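Local coordinates for protein nicotinate phosphoribosyltransferase (Saccharomyces cerevisiae, PDB 1VLP) that catalyses the ATP-dependent synthesis of nicotinate ribonucleotide from nicotinate and phosphoribosyl pyrophosphate, the first step from nicotinic acid to NAD, at residues A[35-40]-A[269-274]; A[42-47]-A[138-143]; A[246-251]-A[398-403]; A[255-260]-A[414-419]; A[263-268]-A[288-293]. All blocks are in the same frame, centred on the assembly; numbering follows the deposited sequence. Where two conformers were deposited one is given.

Contact 1 of 5, residues A[35-40]-A[269-274]; sequences VFTNFP and INTFGA
Asn38 and Thr271 make the one hydrogen bond of this contact: the amide nitrogen Asn38 ND2 gives a proton to Thr271 OG1 over 2.8 Å. The bond is nearly straight, 172° at the hydrogen, and the hydroxyl oxygen lies in the plane of the amide, so that the N-H points directly at it. The two side chains come at each other from opposite directions. Next to them the threonines meet tip to tip, with the methyl Thr271 CG2 4.0 Å from Thr37 OG1 and 4.1 Å from Thr37 CG2. Two helices are joined here by their last turns: helix 26-38, which belongs to the N-terminal family region, and helix 260-272, which belongs to the part related to TIM barrels. Each hydroxyl is also tied to its own helix, Thr37 OG1 to Ala33 O and Thr271 OG1 to Cys267 O. In Thr271 the OG1 stands beside the backbone N (chi1 -55°), where it can reach that carbonyl one turn back and still accept from Asn38. Asn38 ND2 gives its second proton to Ala34 O. Thr271 CG2 sits 3.7 Å above the Phe272 ring, over its centre. Further out, Pro93 packs against Thr37, Thr271 and Phe272, and Trp246 of helix 244-254 touches Asn38.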
# COMPACT_ATOMS: atom_id res chain seq x y z
N VAL A 35 -7.53 13.14 4.23
CA VAL A 35 -8.54 13.53 3.26
C VAL A 35 -9.73 14.12 3.96
O VAL A 35 -10.28 15.13 3.51
CB VAL A 35 -8.92 12.31 2.43
CG1 VAL A 35 -10.15 12.53 1.65
CG2 VAL A 35 -7.72 11.93 1.52
N PHE A 36 -10.13 13.48 5.06
CA PHE A 36 -11.22 13.98 5.89
C PHE A 36 -10.92 15.40 6.39
O PHE A 36 -11.80 16.24 6.37
CB PHE A 36 -11.48 13.04 7.09
CG PHE A 36 -12.38 13.65 8.15
CD1 PHE A 36 -13.72 13.80 7.93
CD2 PHE A 36 -11.82 14.15 9.35
CE1 PHE A 36 -14.55 14.37 8.91
CE2 PHE A 36 -12.66 14.73 10.33
CZ PHE A 36 -14.00 14.84 10.09
N THR A 37 -9.69 15.61 6.84
CA THR A 37 -9.26 16.86 7.46
C THR A 37 -9.23 18.02 6.43
O THR A 37 -9.70 19.14 6.71
CB THR A 37 -7.91 16.67 8.22
OG1 THR A 37 -8.08 15.73 9.34
CG2 THR A 37 -7.41 17.99 8.81
N ASN A 38 -8.69 17.76 5.24
CA ASN A 38 -8.31 18.76 4.28
C ASN A 38 -9.22 18.86 3.07
O ASN A 38 -9.48 19.95 2.56
CB ASN A 38 -6.87 18.48 3.81
CG ASN A 38 -5.87 18.64 4.92
OD1 ASN A 38 -5.57 19.77 5.32
ND2 ASN A 38 -5.33 17.54 5.43
N PHE A 39 -9.73 17.72 2.62
CA PHE A 39 -10.51 17.65 1.39
C PHE A 39 -11.82 16.82 1.51
O PHE A 39 -12.10 15.98 0.68
CB PHE A 39 -9.62 17.08 0.27
CG PHE A 39 -8.32 17.84 0.09
CD1 PHE A 39 -8.32 19.15 -0.37
CD2 PHE A 39 -7.10 17.26 0.38
CE1 PHE A 39 -7.15 19.85 -0.55
CE2 PHE A 39 -5.94 17.95 0.20
CZ PHE A 39 -5.96 19.24 -0.26
N PRO A 40 -12.64 17.12 2.51
CA PRO A 40 -13.88 16.35 2.80
C PRO A 40 -14.97 16.39 1.69
O PRO A 40 -15.94 15.60 1.74
CB PRO A 40 -14.42 17.05 4.05
CG PRO A 40 -13.90 18.42 3.98
CD PRO A 40 -12.51 18.28 3.42
N ILE A 269 1.93 17.80 6.89
CA ILE A 269 2.58 18.25 8.12
C ILE A 269 1.60 19.02 9.01
O ILE A 269 1.58 18.84 10.23
CB ILE A 269 3.82 19.11 7.80
CG1 ILE A 269 4.96 18.22 7.34
CG2 ILE A 269 4.32 19.88 9.03
CD1 ILE A 269 6.08 18.95 6.64
N ASN A 270 0.82 19.89 8.39
CA ASN A 270 -0.19 20.66 9.10
C ASN A 270 -1.26 19.74 9.71
O ASN A 270 -1.78 20.05 10.79
CB ASN A 270 -0.76 21.78 8.20
CG ASN A 270 0.29 22.87 7.85
OD1 ASN A 270 1.30 23.07 8.54
ND2 ASN A 270 0.05 23.56 6.74
N THR A 271 -1.51 18.58 9.11
CA THR A 271 -2.46 17.61 9.66
C THR A 271 -1.96 16.75 10.84
O THR A 271 -2.66 16.58 11.84
CB THR A 271 -2.97 16.67 8.55
OG1 THR A 271 -3.50 17.48 7.50
CG2 THR A 271 -4.05 15.70 9.07
N PHE A 272 -0.76 16.22 10.73
CA PHE A 272 -0.28 15.26 11.72
C PHE A 272 0.81 15.80 12.63
O PHE A 272 1.15 15.15 13.63
CB PHE A 272 0.25 14.05 10.99
CG PHE A 272 -0.83 13.32 10.21
CD1 PHE A 272 -2.02 12.92 10.83
CD2 PHE A 272 -0.67 13.06 8.84
CE1 PHE A 272 -3.01 12.24 10.10
CE2 PHE A 272 -1.66 12.40 8.11
CZ PHE A 272 -2.83 11.97 8.75
N GLY A 273 1.40 16.92 12.26
CA GLY A 273 2.52 17.47 13.00
C GLY A 273 3.82 17.10 12.32
O GLY A 273 3.97 15.97 11.81
N ALA A 274 4.75 18.05 12.32
CA ALA A 274 6.05 17.86 11.66
C ALA A 274 6.75 16.62 12.16
O ALA A 274 7.30 15.85 11.38
CB ALA A 274 6.94 19.05 11.87

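Contact 2 of 5, residues A[42-47]-A[138-143]; sequences VTVTYK and KDTILY
Strand 43-47 runs past the short, weakly bonded helical turn at 138-140, nearest at Val44 and Thr140, whose CA atoms are 7.6 Å apart; a type I beta turn from Thr140 to Tyr143 then carries the chain onward. Thr140 makes the larger part of the contact on its side, with Ile141 beside it. Its OG1 stands between the backbone N and the carbonyl carbon (chi1 60°), against the methyl Val44 CG2; the modelled 2.9 Å is shorter than such a pair normally allows, so the exact distance is doubtful. The same oxygen lies at the edge of the Tyr46 ring, in its plane and 3.5 Å from CE1. Its polar need is met by its own turn, through a hydrogen bond to Ser136 O. Further along the ring, Tyr46 OH comes up against Ile141, 3.7 Å from its CA and 3.8 Å from the methyl CD1. That phenol oxygen is hydrogen-bonded to Glu245, at the start of helix 244-254. At the other end of the strand segment a water accepts from Lys138 N at 2.8 Å and donates a weak bond to Val42 O. Every residue that touches directly is buried. The strand belongs to the five-stranded antiparallel sheet, in which 43-50 lies between 126-134 and the late strand 388-395. Ile141 packs on helix 26-38, about 7 Å from the side chain of Tyr27, which probably binds nicotinate.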
# COMPACT_ATOMS: atom_id res chain seq x y z
N VAL A 42 -14.10 16.93 -1.89
CA VAL A 42 -13.52 16.51 -3.17
C VAL A 42 -14.05 15.15 -3.52
O VAL A 42 -14.20 14.29 -2.67
CB VAL A 42 -11.96 16.48 -3.04
CG1 VAL A 42 -11.29 15.75 -4.17
CG2 VAL A 42 -11.42 17.89 -2.86
N THR A 43 -14.33 14.96 -4.82
CA THR A 43 -14.86 13.70 -5.33
C THR A 43 -13.78 13.03 -6.17
O THR A 43 -12.91 13.69 -6.78
CB THR A 43 -16.18 13.86 -6.12
OG1 THR A 43 -15.97 14.57 -7.35
CG2 THR A 43 -17.20 14.59 -5.29
N VAL A 44 -13.79 11.70 -6.12
CA VAL A 44 -12.78 10.94 -6.83
C VAL A 44 -13.39 9.69 -7.45
O VAL A 44 -14.51 9.24 -7.08
CB VAL A 44 -11.64 10.48 -5.86
CG1 VAL A 44 -10.89 11.69 -5.25
CG2 VAL A 44 -12.22 9.53 -4.74
N THR A 45 -12.63 9.12 -8.39
CA THR A 45 -12.95 7.80 -8.93
C THR A 45 -11.67 6.97 -8.89
O THR A 45 -10.63 7.43 -9.35
CB THR A 45 -13.48 7.88 -10.37
OG1 THR A 45 -14.72 8.59 -10.37
CG2 THR A 45 -13.68 6.49 -10.94
N TYR A 46 -11.76 5.74 -8.37
CA TYR A 46 -10.69 4.72 -8.49
C TYR A 46 -11.12 3.66 -9.49
O TYR A 46 -12.34 3.38 -9.61
CB TYR A 46 -10.42 4.00 -7.15
CG TYR A 46 -9.93 4.85 -6.00
CD1 TYR A 46 -10.83 5.63 -5.25
CD2 TYR A 46 -8.58 4.89 -5.65
CE1 TYR A 46 -10.40 6.41 -4.19
CE2 TYR A 46 -8.14 5.67 -4.59
CZ TYR A 46 -9.08 6.44 -3.88
OH TYR A 46 -8.71 7.20 -2.81
N LYS A 47 -10.15 3.03 -10.16
CA LYS A 47 -10.44 2.01 -11.14
C LYS A 47 -9.57 0.80 -10.93
O LYS A 47 -8.40 0.90 -10.72
CB LYS A 47 -10.23 2.52 -12.57
CG LYS A 47 -10.05 1.40 -13.62
CD LYS A 47 -9.77 1.90 -15.07
CE LYS A 47 -9.74 0.71 -16.09
NZ LYS A 47 -8.43 -0.02 -16.25
N LYS A 138 -13.31 11.04 1.11
CA LYS A 138 -13.43 10.44 2.45
C LYS A 138 -14.33 9.20 2.51
O LYS A 138 -14.20 8.40 3.43
CB LYS A 138 -13.93 11.45 3.49
CG LYS A 138 -15.35 11.83 3.40
CD LYS A 138 -15.62 13.00 4.36
CE LYS A 138 -17.07 13.40 4.35
NZ LYS A 138 -17.52 14.04 3.09
N ASP A 139 -15.24 9.07 1.56
CA ASP A 139 -16.15 7.92 1.44
C ASP A 139 -15.55 6.77 0.64
O ASP A 139 -16.11 5.65 0.65
CB ASP A 139 -17.47 8.30 0.74
CG ASP A 139 -18.38 9.12 1.61
OD1 ASP A 139 -18.14 9.23 2.81
OD2 ASP A 139 -19.35 9.69 1.06
N THR A 140 -14.48 7.03 -0.12
CA THR A 140 -13.97 6.05 -1.08
C THR A 140 -12.57 5.51 -0.78
O THR A 140 -12.20 4.37 -1.23
CB THR A 140 -14.01 6.63 -2.53
OG1 THR A 140 -13.23 7.79 -2.60
CG2 THR A 140 -15.45 6.95 -2.91
N ILE A 141 -11.80 6.31 -0.06
CA ILE A 141 -10.38 5.99 0.22
C ILE A 141 -10.10 4.59 0.84
O ILE A 141 -9.07 3.97 0.55
CB ILE A 141 -9.74 7.14 1.03
CG1 ILE A 141 -8.23 6.98 1.11
CG2 ILE A 141 -10.38 7.25 2.42
CD1 ILE A 141 -7.52 8.13 0.73
N LEU A 142 -11.01 4.08 1.69
CA LEU A 142 -10.70 2.81 2.34
C LEU A 142 -10.86 1.60 1.43
O LEU A 142 -10.40 0.52 1.77
CB LEU A 142 -11.55 2.65 3.60
CG LEU A 142 -11.28 3.67 4.72
CD1 LEU A 142 -12.03 3.23 6.01
CD2 LEU A 142 -9.80 3.86 5.00
N TYR A 143 -11.60 1.71 0.32
CA TYR A 143 -11.92 0.46 -0.45
C TYR A 143 -10.76 -0.26 -1.08
O TYR A 143 -10.81 -1.49 -1.18
CB TYR A 143 -12.91 0.78 -1.56
CG TYR A 143 -14.30 1.01 -1.07
CD1 TYR A 143 -15.11 -0.05 -0.69
CD2 TYR A 143 -14.85 2.31 -1.01
CE1 TYR A 143 -16.42 0.15 -0.31
CE2 TYR A 143 -16.14 2.52 -0.61
CZ TYR A 143 -16.92 1.44 -0.25
OH TYR A 143 -18.23 1.64 0.15
O HOH W 1 -13.80 13.80 0.68

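Contact 3 of 5, residues A[246-251]-A[398-403]; sequences WVMGVA and NHAIKI
Met248, a selenomethionine, lies against residues 400-402 and makes practically all of the helix's share of the contact. This is a helix, 244-254, lying against an edge of the antiparallel sheet, where strand 398-399 and the chain after it run past. Trp246, two residues earlier, ties the same helix to helix 260-272 through a hydrogen bond from NE1 to Ala264 O. In Met248, CG lies beside the backbone N (chi1 -66°), and the chain runs on extended before bending at chi3 (65°), which lays the end along the backbone of the opposite segment. CG approaches the carbonyl oxygen Ile401 O at 3.4 Å, and the terminal CE comes to 3.6 Å from the same oxygen. CE also touches the methyl Ala400 CB at 3.9 Å, while SE is 4.3 Å from Lys402 CB. The Ile401 side chain itself points away, onto Val417 and Val420 of helix 414-423. Ser252 OG lies within bonding reach of both Met248 O and His399 O and can give its one proton to only one of them at a time. A water bridges the two backbones, donating to Met248 O at 3.1 Å and accepting from Ile401 N at 2.9 Å.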
# COMPACT_ATOMS: atom_id res chain seq x y z
N TRP A 246 -2.04 10.63 -2.36
CA TRP A 246 -2.01 11.93 -1.72
C TRP A 246 -1.54 13.01 -2.63
O TRP A 246 -2.31 13.93 -2.92
CB TRP A 246 -1.20 11.88 -0.41
CG TRP A 246 -1.24 13.16 0.33
CD1 TRP A 246 -0.16 13.95 0.63
CD2 TRP A 246 -2.38 13.81 0.92
NE1 TRP A 246 -0.56 15.03 1.33
CE2 TRP A 246 -1.91 14.98 1.53
CE3 TRP A 246 -3.76 13.51 0.98
CZ2 TRP A 246 -2.76 15.88 2.20
CZ3 TRP A 246 -4.60 14.40 1.63
CH2 TRP A 246 -4.10 15.55 2.23
N VAL A 247 -0.30 12.98 -3.11
CA VAL A 247 0.12 14.10 -3.98
C VAL A 247 -0.61 14.12 -5.33
O VAL A 247 -0.81 15.18 -5.88
CB VAL A 247 1.68 14.28 -4.18
CG1 VAL A 247 2.26 13.20 -5.01
CG2 VAL A 247 1.99 15.70 -4.81
N MSE A 248 -0.98 12.95 -5.85
CA MSE A 248 -1.81 12.83 -7.11
C MSE A 248 -3.10 13.58 -6.91
O MSE A 248 -3.46 14.41 -7.75
CB MSE A 248 -2.06 11.38 -7.46
CG MSE A 248 -0.85 10.56 -7.84
SE MSE A 248 -1.31 8.69 -8.06
CE MSE A 248 -2.50 8.83 -9.60
N GLY A 249 -3.80 13.37 -5.78
CA GLY A 249 -5.04 14.11 -5.52
C GLY A 249 -4.83 15.60 -5.34
O GLY A 249 -5.54 16.42 -5.90
N VAL A 250 -3.82 15.98 -4.54
CA VAL A 250 -3.46 17.38 -4.36
C VAL A 250 -3.21 18.11 -5.68
O VAL A 250 -3.73 19.20 -5.91
CB VAL A 250 -2.24 17.58 -3.36
CG1 VAL A 250 -1.75 18.99 -3.35
CG2 VAL A 250 -2.66 17.13 -1.94
N ALA A 251 -2.47 17.48 -6.57
CA ALA A 251 -2.21 18.06 -7.90
C ALA A 251 -3.47 18.16 -8.76
O ALA A 251 -3.68 19.18 -9.41
CB ALA A 251 -1.15 17.25 -8.62
N ASN A 398 -10.92 15.85 -13.08
CA ASN A 398 -9.60 16.02 -13.68
C ASN A 398 -8.86 14.71 -13.64
O ASN A 398 -9.03 13.92 -12.73
CB ASN A 398 -8.77 17.05 -12.93
CG ASN A 398 -9.37 18.42 -12.96
OD1 ASN A 398 -9.87 18.86 -13.99
ND2 ASN A 398 -9.30 19.13 -11.86
N HIS A 399 -8.02 14.47 -14.63
CA HIS A 399 -7.23 13.23 -14.67
C HIS A 399 -6.20 13.18 -13.53
O HIS A 399 -5.53 14.19 -13.27
CB HIS A 399 -6.44 13.17 -15.98
CG HIS A 399 -7.30 13.04 -17.20
ND1 HIS A 399 -8.07 11.93 -17.44
CD2 HIS A 399 -7.51 13.89 -18.23
CE1 HIS A 399 -8.72 12.09 -18.59
NE2 HIS A 399 -8.40 13.28 -19.08
N ALA A 400 -6.05 12.02 -12.91
CA ALA A 400 -5.02 11.78 -11.89
C ALA A 400 -3.91 10.98 -12.59
O ALA A 400 -4.21 10.02 -13.31
CB ALA A 400 -5.57 11.00 -10.73
N ILE A 401 -2.65 11.36 -12.38
CA ILE A 401 -1.52 10.70 -13.07
C ILE A 401 -0.34 10.49 -12.16
O ILE A 401 -0.22 11.14 -11.13
CB ILE A 401 -1.02 11.51 -14.29
CG1 ILE A 401 -0.45 12.90 -13.87
CG2 ILE A 401 -2.12 11.66 -15.31
CD1 ILE A 401 0.61 13.43 -14.72
N LYS A 402 0.53 9.57 -12.58
CA LYS A 402 1.78 9.29 -11.90
C LYS A 402 2.88 9.18 -12.94
O LYS A 402 2.73 8.48 -13.98
CB LYS A 402 1.70 8.00 -11.10
CG LYS A 402 2.99 7.73 -10.37
CD LYS A 402 2.83 6.70 -9.29
CE LYS A 402 2.52 5.38 -9.84
NZ LYS A 402 2.99 4.35 -8.87
N ILE A 403 4.00 9.84 -12.68
CA ILE A 403 5.12 9.82 -13.60
C ILE A 403 6.04 8.67 -13.20
O ILE A 403 6.41 7.84 -14.05
CB ILE A 403 5.86 11.17 -13.66
CG1 ILE A 403 4.96 12.22 -14.33
CG2 ILE A 403 7.18 11.03 -14.43
CD1 ILE A 403 5.42 13.60 -14.16
O HOH W 2 -2.42 13.66 -10.56

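Contact 4 of 5, residues A[255-260]-A[414-419]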
# COMPACT_ATOMS: atom_id res chain seq x y z
N GLU A 255 -4.97 21.10 -10.69
CA GLU A 255 -3.97 20.92 -11.73
C GLU A 255 -2.74 21.85 -11.57
O GLU A 255 -2.07 22.19 -12.54
CB GLU A 255 -4.61 20.95 -13.12
CG GLU A 255 -5.58 19.77 -13.32
CD GLU A 255 -5.94 19.55 -14.77
OE1 GLU A 255 -6.37 20.51 -15.44
OE2 GLU A 255 -5.77 18.41 -15.25
N ASP A 256 -2.45 22.24 -10.32
CA ASP A 256 -1.20 22.89 -10.02
C ASP A 256 -0.16 21.79 -9.71
O ASP A 256 0.06 21.43 -8.53
CB ASP A 256 -1.33 23.84 -8.82
CG ASP A 256 -0.11 24.75 -8.68
OD1 ASP A 256 0.96 24.48 -9.30
OD2 ASP A 256 -0.23 25.78 -7.98
N TYR A 257 0.49 21.28 -10.77
CA TYR A 257 1.49 20.26 -10.58
C TYR A 257 2.79 20.90 -10.15
O TYR A 257 3.54 20.29 -9.40
CB TYR A 257 1.71 19.43 -11.84
CG TYR A 257 0.57 18.46 -12.07
CD1 TYR A 257 -0.64 18.90 -12.64
CD2 TYR A 257 0.68 17.12 -11.70
CE1 TYR A 257 -1.68 18.01 -12.84
CE2 TYR A 257 -0.34 16.24 -11.89
CZ TYR A 257 -1.52 16.68 -12.48
OH TYR A 257 -2.54 15.79 -12.64
N LEU A 258 3.02 22.13 -10.62
CA LEU A 258 4.27 22.86 -10.30
C LEU A 258 4.48 22.97 -8.78
O LEU A 258 5.60 22.90 -8.31
CB LEU A 258 4.26 24.25 -10.94
CG LEU A 258 5.57 25.05 -10.91
CD1 LEU A 258 6.67 24.32 -11.69
CD2 LEU A 258 5.36 26.45 -11.47
N HIS A 259 3.41 23.15 -8.02
CA HIS A 259 3.53 23.29 -6.57
C HIS A 259 2.99 22.13 -5.76
O HIS A 259 2.90 22.24 -4.55
CB HIS A 259 2.87 24.58 -6.12
CG HIS A 259 3.36 25.79 -6.86
ND1 HIS A 259 2.56 26.51 -7.72
CD2 HIS A 259 4.57 26.39 -6.89
CE1 HIS A 259 3.25 27.51 -8.22
NE2 HIS A 259 4.48 27.46 -7.74
N ALA A 260 2.63 21.02 -6.41
CA ALA A 260 1.93 19.91 -5.75
C ALA A 260 2.78 19.20 -4.69
O ALA A 260 2.28 18.89 -3.62
CB ALA A 260 1.46 18.92 -6.78
N PRO A 414 -2.43 9.95 -21.16
CA PRO A 414 -1.20 10.36 -21.86
C PRO A 414 -1.01 11.84 -22.10
O PRO A 414 0.11 12.37 -21.95
CB PRO A 414 -1.30 9.62 -23.20
CG PRO A 414 -2.05 8.38 -22.88
CD PRO A 414 -3.07 8.78 -21.82
N ALA A 415 -2.07 12.52 -22.51
CA ALA A 415 -1.99 13.94 -22.80
C ALA A 415 -1.59 14.71 -21.53
O ALA A 415 -0.76 15.65 -21.58
CB ALA A 415 -3.34 14.45 -23.32
N THR A 416 -2.19 14.31 -20.41
CA THR A 416 -1.93 14.95 -19.13
C THR A 416 -0.50 14.69 -18.71
O THR A 416 0.20 15.60 -18.24
CB THR A 416 -2.92 14.45 -18.07
OG1 THR A 416 -4.27 14.74 -18.52
CG2 THR A 416 -2.68 15.12 -16.74
N VAL A 417 -0.06 13.46 -18.87
CA VAL A 417 1.30 13.06 -18.48
C VAL A 417 2.32 13.90 -19.30
O VAL A 417 3.31 14.45 -18.75
CB VAL A 417 1.52 11.54 -18.70
CG1 VAL A 417 2.99 11.18 -18.59
CG2 VAL A 417 0.66 10.71 -17.70
N LYS A 418 2.11 13.98 -20.62
CA LYS A 418 2.91 14.86 -21.45
C LYS A 418 2.97 16.32 -21.00
O LYS A 418 4.07 16.90 -20.96
CB LYS A 418 2.40 14.80 -22.89
CG LYS A 418 3.12 15.76 -23.82
CD LYS A 418 2.81 15.46 -25.26
CE LYS A 418 3.10 16.68 -26.10
NZ LYS A 418 3.17 16.30 -27.52
N ARG A 419 1.81 16.92 -20.75
CA ARG A 419 1.67 18.31 -20.30
C ARG A 419 2.44 18.54 -18.99
O ARG A 419 3.09 19.56 -18.82
CB ARG A 419 0.22 18.64 -19.94
CG ARG A 419 -0.81 18.87 -21.04
CD ARG A 419 -2.12 19.53 -20.51
NE ARG A 419 -2.61 19.06 -19.18
CZ ARG A 419 -2.33 19.63 -18.00
NH1 ARG A 419 -1.52 20.67 -17.93
NH2 ARG A 419 -2.85 19.15 -16.88
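Glu255 and Arg419 are brought together by their torsions: the glutamate chain runs out extended beyond CG (chi2 -164°), whereas the arginine, in one of its two conformers, bends at chi3 (-39°) to swing its guanidinium back toward it. They join a helix-connecting loop, which ends in an Asx motif at the N-cap of helix 260-272, to the first turns of helix 414-423. In that conformer Glu255 OE2 and Arg419 NH2 form a long salt bridge at 3.4 Å, which may not hold in the other. The side chains there cross at about a right angle, with the carboxylate and guanidinium planes 56° apart, so this is a single-nitrogen approach and not a paired, coplanar one. Arg419 has a second carboxylate partner, Glu423, met through NH1. Beside the charged pair, Tyr257 CE1 is 4.4 Å from Arg419 NH2 as modelled. Tyr257 OH comes to 4.2 Å from the methyl Thr416 CG2, a loose touch, while the hydroxyl of Thr416 is turned to Asp413 at the start of the helix. Within the loop, and not across the contact, Asp256 OD1 accepts from His259 N in the Asx motif. The imidazole adds its own bond, His259 ND1 donating to Asp256 OD2 over 2.9 Å, in the ring plane and on the syn side of the carboxylate.

Contact 5 of 5, residues A[263-268]-A[288-293]; sequences NAMDCW and DDFLKS
The Phe290 ring is approached obliquely by the selenium of Met265: SE is 4.8 Å from the ring centroid and 53° off the ring normal. This is a Met-aromatic contact, made here by a selenomethionine. The nearest ring atom is Phe290 CZ, 3.9 Å from Met265 SE, so it is the far end of the ring that does the touching. CG of Phe290 is anti to the backbone N (chi1 -176°), which throws the ring out from its helix toward Met265. The methionine chain then bends at chi3 (-68°), carrying its methyl over to the other side of the contact, where Met265 CE lies 3.6 Å from Ser293 OG. Phe290 also meets the ring of Phe294 and touches Thr282, and Met265 rests on Tyr302. The pair thus joins helix 260-272 to the short helix 287-291, with strand 279-281, at the edge of the parallel sheet, between them in sequence, and helix 244-254 packing against Ala264.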
# COMPACT_ATOMS: atom_id res chain seq x y z
N ASN A 263 2.88 21.53 -1.71
CA ASN A 263 1.54 21.67 -1.14
C ASN A 263 1.12 20.42 -0.40
O ASN A 263 0.53 20.50 0.69
CB ASN A 263 0.52 22.00 -2.21
CG ASN A 263 0.61 23.44 -2.67
OD1 ASN A 263 1.12 24.29 -1.95
ND2 ASN A 263 0.13 23.72 -3.88
N ALA A 264 1.45 19.26 -0.96
CA ALA A 264 1.15 18.00 -0.34
C ALA A 264 1.91 17.84 0.98
O ALA A 264 1.32 17.36 1.93
CB ALA A 264 1.44 16.79 -1.25
N MSE A 265 3.19 18.19 1.03
CA MSE A 265 3.93 18.07 2.30
C MSE A 265 3.35 19.02 3.35
O MSE A 265 3.14 18.64 4.51
CB MSE A 265 5.41 18.39 2.14
CG MSE A 265 6.14 17.46 1.24
SE MSE A 265 8.07 17.88 1.32
CE MSE A 265 8.18 19.53 0.51
N ASP A 266 3.08 20.26 2.94
CA ASP A 266 2.51 21.20 3.87
C ASP A 266 1.25 20.66 4.48
O ASP A 266 1.04 20.77 5.70
CB ASP A 266 2.18 22.50 3.16
CG ASP A 266 3.38 23.39 3.00
OD1 ASP A 266 4.26 23.36 3.86
OD2 ASP A 266 3.39 24.18 2.05
N CYS A 267 0.36 20.16 3.64
CA CYS A 267 -0.87 19.70 4.14
C CYS A 267 -0.68 18.52 5.08
O CYS A 267 -1.35 18.40 6.10
CB CYS A 267 -1.77 19.24 3.00
SG CYS A 267 -2.66 20.52 2.20
N TRP A 268 0.22 17.61 4.71
CA TRP A 268 0.47 16.42 5.52
C TRP A 268 0.97 16.88 6.89
O TRP A 268 0.49 16.44 7.92
CB TRP A 268 1.47 15.49 4.82
CG TRP A 268 1.58 14.10 5.39
CD1 TRP A 268 2.55 13.61 6.19
CD2 TRP A 268 0.68 13.00 5.15
NE1 TRP A 268 2.34 12.28 6.45
CE2 TRP A 268 1.18 11.88 5.85
CE3 TRP A 268 -0.52 12.86 4.43
CZ2 TRP A 268 0.57 10.64 5.82
CZ3 TRP A 268 -1.14 11.61 4.42
CH2 TRP A 268 -0.60 10.53 5.11
N ASP A 288 13.38 14.17 -9.00
CA ASP A 288 13.95 15.50 -9.25
C ASP A 288 13.02 16.69 -8.89
O ASP A 288 13.47 17.71 -8.29
CB ASP A 288 14.38 15.60 -10.71
CG ASP A 288 15.58 14.73 -11.04
OD1 ASP A 288 16.27 14.28 -10.11
OD2 ASP A 288 15.82 14.50 -12.24
N ASP A 289 11.74 16.59 -9.26
CA ASP A 289 10.80 17.65 -8.94
C ASP A 289 10.64 17.76 -7.42
O ASP A 289 10.62 18.88 -6.86
CB ASP A 289 9.43 17.40 -9.56
CG ASP A 289 8.48 18.51 -9.24
OD1 ASP A 289 8.71 19.58 -9.82
OD2 ASP A 289 7.58 18.33 -8.38
N PHE A 290 10.50 16.59 -6.79
CA PHE A 290 10.36 16.49 -5.33
C PHE A 290 11.54 17.17 -4.63
O PHE A 290 11.35 17.98 -3.71
CB PHE A 290 10.24 15.06 -4.84
CG PHE A 290 10.01 14.98 -3.38
CD1 PHE A 290 8.74 15.08 -2.84
CD2 PHE A 290 11.08 14.85 -2.51
CE1 PHE A 290 8.56 15.06 -1.50
CE2 PHE A 290 10.86 14.84 -1.14
CZ PHE A 290 9.64 14.93 -0.66
N LEU A 291 12.74 16.85 -5.08
CA LEU A 291 13.97 17.39 -4.46
C LEU A 291 14.10 18.93 -4.51
O LEU A 291 14.68 19.55 -3.59
CB LEU A 291 15.18 16.69 -5.04
CG LEU A 291 15.33 15.22 -4.59
CD1 LEU A 291 16.60 14.65 -5.16
CD2 LEU A 291 15.26 14.97 -3.04
N LYS A 292 13.51 19.60 -5.50
CA LYS A 292 13.58 21.05 -5.54
C LYS A 292 13.04 21.73 -4.28
O LYS A 292 13.50 22.81 -3.95
CB LYS A 292 12.79 21.64 -6.71
CG LYS A 292 13.28 21.32 -8.08
CD LYS A 292 12.26 21.86 -9.12
CE LYS A 292 12.83 21.81 -10.54
NZ LYS A 292 12.00 22.61 -11.51
N SER A 293 12.05 21.13 -3.61
CA SER A 293 11.45 21.72 -2.41
C SER A 293 11.86 21.03 -1.15
O SER A 293 11.37 21.38 -0.06
CB SER A 293 9.89 21.74 -2.48
OG SER A 293 9.32 20.48 -2.74

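Contacts 2, 3 and 5 are buried, contact 4 is partly so, and contact 1 lies at the surface. The chemistry follows: the two outer contacts use polar ends, an amide-to-hydroxyl bond in contact 1 and a salt bridge in contact 4, whereas contacts 3 and 5 each turn on a selenomethionine and contact 2 on close side-chain packing; waters bridge both 2 and 3. Contacts 1 and 5 share helix 260-272, and contacts 2 and 3 reach the same antiparallel sheet. Contacts 3 and 4 are the nearest neighbours, centres about 8 Å apart, with Tyr257 touching His399 and Ala251. Trp246 of contact 3 touches Phe39 of contact 1 and Cys267 of contact 5, and Pro40 O bonds to Lys138 NZ between contacts 1 and 2.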